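Local coordinates for protein transcription factor tau subunit sfc1 (Schizosaccharomyces pombe, PDB 4BJJ) that helps TFIIIC recognise boxA promoter DNA of tRNA and similar genes, so that RNA polymerase III can be recruited, this chain being its sfc7-interacting domain, at residues V68-V80 and V92-D106. The protein carries 3 engineered substitutions. Residues are numbered along the deposited sequence; the frame is centred on the assembly and turned at random.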
loop_
_atom_site.group_PDB
_atom_site.type_symbol
_atom_site.label_atom_id
_atom_site.label_comp_id
_atom_site.label_asym_id
_atom_site.label_seq_id
_atom_site.Cartn_x
_atom_site.Cartn_y
_atom_site.Cartn_z
ATOM N N VAL A 68 13.134 9.620 -12.961
ATOM C CA VAL A 68 12.995 8.178 -13.076
ATOM C C VAL A 68 11.528 7.810 -13.248
ATOM O O VAL A 68 10.667 8.356 -12.568
ATOM C CB VAL A 68 13.587 7.491 -11.786
ATOM C CG1 VAL A 68 13.074 6.093 -11.600
ATOM C CG2 VAL A 68 15.088 7.481 -11.853
ATOM N N GLN A 69 11.262 6.850 -14.124
ATOM C CA GLN A 69 9.926 6.294 -14.301
ATOM C C GLN A 69 9.679 5.120 -13.353
ATOM O O GLN A 69 10.559 4.289 -13.149
ATOM C CB GLN A 69 9.770 5.811 -15.733
ATOM C CG GLN A 69 9.970 6.899 -16.788
ATOM C CD GLN A 69 8.689 7.568 -17.229
ATOM O OE1 GLN A 69 7.605 7.248 -16.758
ATOM N NE2 GLN A 69 8.813 8.506 -18.152
ATOM N N ALA A 70 8.487 5.057 -12.765
ATOM C CA ALA A 70 8.112 3.939 -11.917
ATOM C C ALA A 70 7.959 2.670 -12.708
ATOM O O ALA A 70 7.512 2.695 -13.842
ATOM C CB ALA A 70 6.799 4.210 -11.223
ATOM N N ARG A 71 8.283 1.560 -12.062
ATOM C CA ARG A 71 7.838 0.262 -12.484
ATOM C C ARG A 71 6.429 0.084 -11.938
ATOM O O ARG A 71 6.181 0.291 -10.762
ATOM C CB ARG A 71 8.774 -0.825 -11.958
ATOM C CG ARG A 71 10.149 -0.795 -12.608
ATOM C CD ARG A 71 10.807 -2.153 -12.550
ATOM N NE ARG A 71 10.386 -3.008 -13.659
ATOM C CZ ARG A 71 10.620 -4.317 -13.723
ATOM N NH1 ARG A 71 11.258 -4.931 -12.731
ATOM N NH2 ARG A 71 10.203 -5.018 -14.769
ATOM N N VAL A 72 5.502 -0.284 -12.815
ATOM C CA VAL A 72 4.110 -0.412 -12.446
ATOM C C VAL A 72 3.753 -1.889 -12.385
ATOM O O VAL A 72 4.074 -2.650 -13.302
ATOM C CB VAL A 72 3.223 0.267 -13.468
ATOM C CG1 VAL A 72 1.762 0.204 -13.036
ATOM C CG2 VAL A 72 3.681 1.679 -13.665
ATOM N N GLN A 73 3.106 -2.302 -11.302
ATOM C CA GLN A 73 2.731 -3.687 -11.181
ATOM C C GLN A 73 1.509 -3.855 -10.297
ATOM O O GLN A 73 1.145 -2.958 -9.554
ATOM C CB GLN A 73 3.910 -4.476 -10.631
ATOM C CG GLN A 73 3.724 -5.960 -10.669
ATOM C CD GLN A 73 3.431 -6.445 -12.053
ATOM O OE1 GLN A 73 2.310 -6.343 -12.548
ATOM N NE2 GLN A 73 4.443 -6.962 -12.701
ATOM N N SER A 74 0.845 -4.994 -10.413
ATOM C CA SER A 74 -0.185 -5.342 -9.440
ATOM C C SER A 74 0.325 -6.482 -8.580
ATOM O O SER A 74 1.084 -7.331 -9.039
ATOM C CB SER A 74 -1.490 -5.743 -10.122
ATOM O OG SER A 74 -1.337 -6.950 -10.830
ATOM N N ARG A 75 -0.084 -6.463 -7.317
ATOM C CA ARG A 75 0.160 -7.551 -6.383
ATOM C C ARG A 75 -1.202 -7.845 -5.838
ATOM O O ARG A 75 -2.180 -7.702 -6.557
ATOM C CB ARG A 75 1.160 -7.144 -5.294
ATOM C CG ARG A 75 2.489 -6.735 -5.904
ATOM C CD ARG A 75 3.572 -6.462 -4.908
ATOM N NE ARG A 75 3.288 -5.291 -4.105
ATOM C CZ ARG A 75 4.206 -4.431 -3.680
ATOM N NH1 ARG A 75 5.484 -4.585 -4.002
ATOM N NH2 ARG A 75 3.830 -3.385 -2.971
ATOM N N ASN A 76 -1.280 -8.260 -4.579
ATOM C CA ASN A 76 -2.552 -8.487 -3.937
ATOM C C ASN A 76 -2.609 -7.739 -2.627
ATOM O O ASN A 76 -3.145 -8.227 -1.633
ATOM C CB ASN A 76 -2.769 -9.980 -3.734
ATOM C CG ASN A 76 -1.591 -10.667 -3.061
ATOM O OD1 ASN A 76 -0.566 -10.059 -2.754
ATOM N ND2 ASN A 76 -1.749 -11.951 -2.825
ATOM N N ASP A 77 -2.068 -6.529 -2.634
ATOM C CA ASP A 77 -1.989 -5.754 -1.416
ATOM C C ASP A 77 -3.377 -5.285 -1.004
ATOM O O ASP A 77 -4.267 -5.071 -1.839
ATOM C CB ASP A 77 -1.075 -4.545 -1.596
ATOM C CG ASP A 77 0.272 -4.901 -2.215
ATOM O OD1 ASP A 77 0.924 -5.831 -1.707
ATOM O OD2 ASP A 77 0.681 -4.251 -3.209
ATOM N N LEU A 78 -3.545 -5.095 0.297
ATOM C CA LEU A 78 -4.802 -4.635 0.831
ATOM C C LEU A 78 -4.556 -3.410 1.650
ATOM O O LEU A 78 -3.477 -3.221 2.194
ATOM C CB LEU A 78 -5.466 -5.714 1.697
ATOM C CG LEU A 78 -5.711 -7.059 1.006
ATOM C CD1 LEU A 78 -6.189 -8.071 2.034
ATOM C CD2 LEU A 78 -6.748 -6.931 -0.082
ATOM N N LEU A 79 -5.569 -2.569 1.719
ATOM C CA LEU A 79 -5.527 -1.404 2.552
ATOM C C LEU A 79 -6.519 -1.636 3.694
ATOM O O LEU A 79 -7.698 -1.863 3.463
ATOM C CB LEU A 79 -5.905 -0.164 1.762
ATOM C CG LEU A 79 -5.865 1.095 2.617
ATOM C CD1 LEU A 79 -4.429 1.455 3.023
ATOM C CD2 LEU A 79 -6.524 2.211 1.886
ATOM N N VAL A 80 -6.025 -1.565 4.921
ATOM C CA VAL A 80 -6.814 -1.961 6.073
ATOM C C VAL A 80 -7.002 -0.774 6.986
ATOM O O VAL A 80 -6.039 -0.200 7.504
ATOM C CB VAL A 80 -6.133 -3.109 6.830
ATOM C CG1 VAL A 80 -6.944 -3.509 8.046
ATOM C CG2 VAL A 80 -5.948 -4.305 5.908
ATOM N N VAL A 92 -11.652 -3.027 4.734
ATOM C CA VAL A 92 -10.565 -3.594 3.941
ATOM C C VAL A 92 -10.822 -3.337 2.462
ATOM O O VAL A 92 -11.901 -3.613 1.978
ATOM C CB VAL A 92 -10.400 -5.112 4.159
ATOM C CG1 VAL A 92 -9.172 -5.630 3.405
ATOM C CG2 VAL A 92 -10.299 -5.443 5.649
ATOM N N SER A 93 -9.810 -2.833 1.753
ATOM C CA SER A 93 -9.921 -2.504 0.328
ATOM C C SER A 93 -8.716 -3.020 -0.457
ATOM O O SER A 93 -7.624 -3.133 0.079
ATOM C CB SER A 93 -10.016 -0.989 0.134
ATOM O OG SER A 93 -11.015 -0.441 0.951
ATOM N N ARG A 94 -8.920 -3.318 -1.732
ATOM C CA ARG A 94 -7.824 -3.783 -2.561
ATOM C C ARG A 94 -7.020 -2.618 -3.158
ATOM O O ARG A 94 -7.562 -1.610 -3.558
ATOM C CB ARG A 94 -8.336 -4.691 -3.664
ATOM C CG ARG A 94 -9.040 -5.908 -3.143
ATOM C CD ARG A 94 -9.467 -6.829 -4.275
ATOM N NE ARG A 94 -8.345 -7.255 -5.108
ATOM C CZ ARG A 94 -8.464 -7.917 -6.265
ATOM N NH1 ARG A 94 -9.666 -8.215 -6.731
ATOM N NH2 ARG A 94 -7.379 -8.282 -6.960
ATOM N N ILE A 95 -5.705 -2.772 -3.137
ATOM C CA ILE A 95 -4.791 -1.913 -3.835
ATOM C C ILE A 95 -4.559 -2.650 -5.178
ATOM O O ILE A 95 -3.918 -3.703 -5.221
ATOM C CB ILE A 95 -3.488 -1.758 -3.017
ATOM C CG1 ILE A 95 -3.778 -1.075 -1.684
ATOM C CG2 ILE A 95 -2.437 -0.967 -3.766
ATOM C CD1 ILE A 95 -2.616 -1.140 -0.674
ATOM N N ARG A 96 -5.108 -2.112 -6.265
ATOM C CA ARG A 96 -5.106 -2.823 -7.547
ATOM C C ARG A 96 -3.833 -2.600 -8.346
ATOM O O ARG A 96 -3.464 -3.453 -9.137
ATOM C CB ARG A 96 -6.318 -2.449 -8.402
ATOM C CG ARG A 96 -7.673 -2.868 -7.842
ATOM C CD ARG A 96 -7.754 -4.309 -7.424
ATOM N NE ARG A 96 -7.525 -5.276 -8.493
ATOM C CZ ARG A 96 -8.479 -5.739 -9.306
ATOM N NH1 ARG A 96 -9.722 -5.302 -9.213
ATOM N NH2 ARG A 96 -8.180 -6.615 -10.244
ATOM N N GLN A 97 -3.179 -1.464 -8.147
ATOM C CA GLN A 97 -1.906 -1.188 -8.804
ATOM C C GLN A 97 -0.903 -0.448 -7.923
ATOM O O GLN A 97 -1.261 0.334 -7.051
ATOM C CB GLN A 97 -2.090 -0.423 -10.131
ATOM C CG GLN A 97 -1.458 -1.220 -11.278
ATOM C CD GLN A 97 -1.669 -0.620 -12.645
ATOM O OE1 GLN A 97 -1.489 0.570 -12.853
ATOM N NE2 GLN A 97 -2.003 -1.460 -13.601
ATOM N N VAL A 98 0.370 -0.699 -8.190
ATOM C CA VAL A 98 1.447 -0.123 -7.422
ATOM C C VAL A 98 2.438 0.540 -8.355
ATOM O O VAL A 98 2.841 -0.051 -9.344
ATOM C CB VAL A 98 2.191 -1.207 -6.610
ATOM C CG1 VAL A 98 3.063 -0.568 -5.586
ATOM C CG2 VAL A 98 1.211 -2.090 -5.917
ATOM N N PHE A 99 2.827 1.764 -8.027
ATOM C CA PHE A 99 3.966 2.419 -8.659
ATOM C C PHE A 99 5.175 2.255 -7.731
ATOM O O PHE A 99 5.212 2.786 -6.614
ATOM C CB PHE A 99 3.655 3.896 -8.906
ATOM C CG PHE A 99 2.481 4.133 -9.825
ATOM C CD1 PHE A 99 1.178 4.065 -9.341
ATOM C CD2 PHE A 99 2.685 4.429 -11.180
ATOM C CE1 PHE A 99 0.108 4.292 -10.175
ATOM C CE2 PHE A 99 1.610 4.657 -12.028
ATOM C CZ PHE A 99 0.320 4.598 -11.524
ATOM N N LEU A 100 6.145 1.491 -8.206
ATOM C CA LEU A 100 7.304 1.087 -7.421
ATOM C C LEU A 100 8.489 1.979 -7.725
ATOM O O LEU A 100 9.095 1.896 -8.790
ATOM C CB LEU A 100 7.668 -0.364 -7.732
ATOM C CG LEU A 100 6.564 -1.401 -7.474
ATOM C CD1 LEU A 100 6.754 -2.612 -8.358
ATOM C CD2 LEU A 100 6.503 -1.848 -6.049
ATOM N N PHE A 101 8.801 2.846 -6.777
ATOM C CA PHE A 101 9.995 3.654 -6.851
ATOM C C PHE A 101 11.060 3.142 -5.882
ATOM O O PHE A 101 12.236 3.210 -6.199
ATOM C CB PHE A 101 9.676 5.116 -6.575
ATOM C CG PHE A 101 8.998 5.796 -7.692
ATOM C CD1 PHE A 101 9.662 6.018 -8.881
ATOM C CD2 PHE A 101 7.700 6.220 -7.561
ATOM C CE1 PHE A 101 9.035 6.652 -9.920
ATOM C CE2 PHE A 101 7.071 6.859 -8.606
ATOM C CZ PHE A 101 7.749 7.086 -9.791
ATOM N N ARG A 102 10.666 2.636 -4.708
ATOM C CA ARG A 102 11.652 2.037 -3.789
ATOM C C ARG A 102 12.224 0.785 -4.395
ATOM O O ARG A 102 11.553 0.112 -5.174
ATOM C CB ARG A 102 11.031 1.683 -2.443
ATOM C CG ARG A 102 10.331 2.840 -1.820
ATOM C CD ARG A 102 10.078 2.630 -0.371
ATOM N NE ARG A 102 8.867 1.871 -0.131
ATOM C CZ ARG A 102 7.670 2.399 0.120
ATOM N NH1 ARG A 102 7.489 3.717 0.139
ATOM N NH2 ARG A 102 6.647 1.590 0.361
ATOM N N ASP A 103 13.473 0.502 -4.065
ATOM C CA ASP A 103 14.120 -0.754 -4.443
ATOM C C ASP A 103 14.613 -0.803 -5.899
ATOM O O ASP A 103 15.199 -1.800 -6.333
ATOM C CB ASP A 103 13.218 -1.957 -4.136
ATOM C CG ASP A 103 13.964 -3.276 -4.223
ATOM O OD1 ASP A 103 14.877 -3.505 -3.394
ATOM O OD2 ASP A 103 13.640 -4.072 -5.130
ATOM N N MET A 104 14.389 0.265 -6.651
ATOM C CA MET A 104 15.098 0.417 -7.904
ATOM C C MET A 104 16.530 0.751 -7.492
ATOM O O MET A 104 16.756 1.199 -6.364
ATOM C CB MET A 104 14.486 1.523 -8.758
ATOM C CG MET A 104 12.974 1.433 -8.880
ATOM S SD MET A 104 12.303 2.650 -10.033
ATOM C CE MET A 104 12.850 1.949 -11.588
ATOM N N ALA A 105 17.488 0.523 -8.388
ATOM C CA ALA A 105 18.906 0.678 -8.063
ATOM C C ALA A 105 19.245 2.063 -7.509
ATOM O O ALA A 105 20.167 2.188 -6.704
ATOM C CB ALA A 105 19.773 0.363 -9.284
ATOM N N ASP A 106 18.493 3.087 -7.924
ATOM C CA ASP A 106 18.804 4.490 -7.577
ATOM C C ASP A 106 18.667 4.826 -6.092
ATOM O O ASP A 106 19.474 5.588 -5.537
ATOM C CB ASP A 106 17.919 5.455 -8.381
ATOM C CG ASP A 106 17.921 5.147 -9.856
ATOM O OD1 ASP A 106 17.732 3.961 -10.204
ATOM O OD2 ASP A 106 18.104 6.078 -10.665
HETATM O O HOH W 1 -4.729 -6.944 -6.502
HETATM O O HOH W 2 -1.320 -4.791 -5.434
HETATM O O HOH W 3 -5.347 -6.326 -4.025
HETATM O O HOH W 4 -9.848 0.010 3.552
#
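The guanidinium end of Arg75 passes methyls of Val98 and Leu100. From its CB the arginine continues through CG and CD and bends at chi3 (-67°), bringing NE to within 2.9 Å of Asp77 OD2. NE meets this oxygen in the guanidinium plane, on the syn lone pair; NH2 reaches the same atom from above the carboxylate plane, so one oxygen takes both nitrogens side-on. NH1 comes 3.6 Å from Leu100 CD2, while NH2, crossing Val98 at about a right angle, passes its CG1 and also forms a salt bridge with Glu17. A long chain with a flat charged end suits this place, since its guanidinium can border methyls while its N-H groups serve two acids.

Both segments contribute antiparallel strands to a mixed, curled sheet of the sfc7-interacting domain, a chain that includes part of the Tau95 triple-barrel family region. Strand 92-100 pairs first with 78-80, as the return arm of a hairpin, then with 71-73, the register slipping by one residue between them. Leu100 N to Arg71 O (2.8 Å) and Leu79 N to Ser93 O (2.7 Å) are nearly straight bonds. In the interruption, a water accepts from Arg75 N and donates to Asp77 OD2 and Ile95 O, linking the two segments; direct bonding resumes with Ile95 N to Asp77 O. Strand 78-80 also pairs with a strand of the partner protein, continuing the sheet across the interface.

Farther along, Ala70 CB sits over one face of the Phe101 ring, 3.7 Å from its centroid, a CH-pi contact for which a small methyl is well suited. Beside it, Val72 CG2 packs against Phe99 CD2 at 3.8 Å, and Val72 CG1 touches the Gln97 amide. Val68 CG1 and SD of the poorly ordered Met104 meet tip to tip at 3.9 Å.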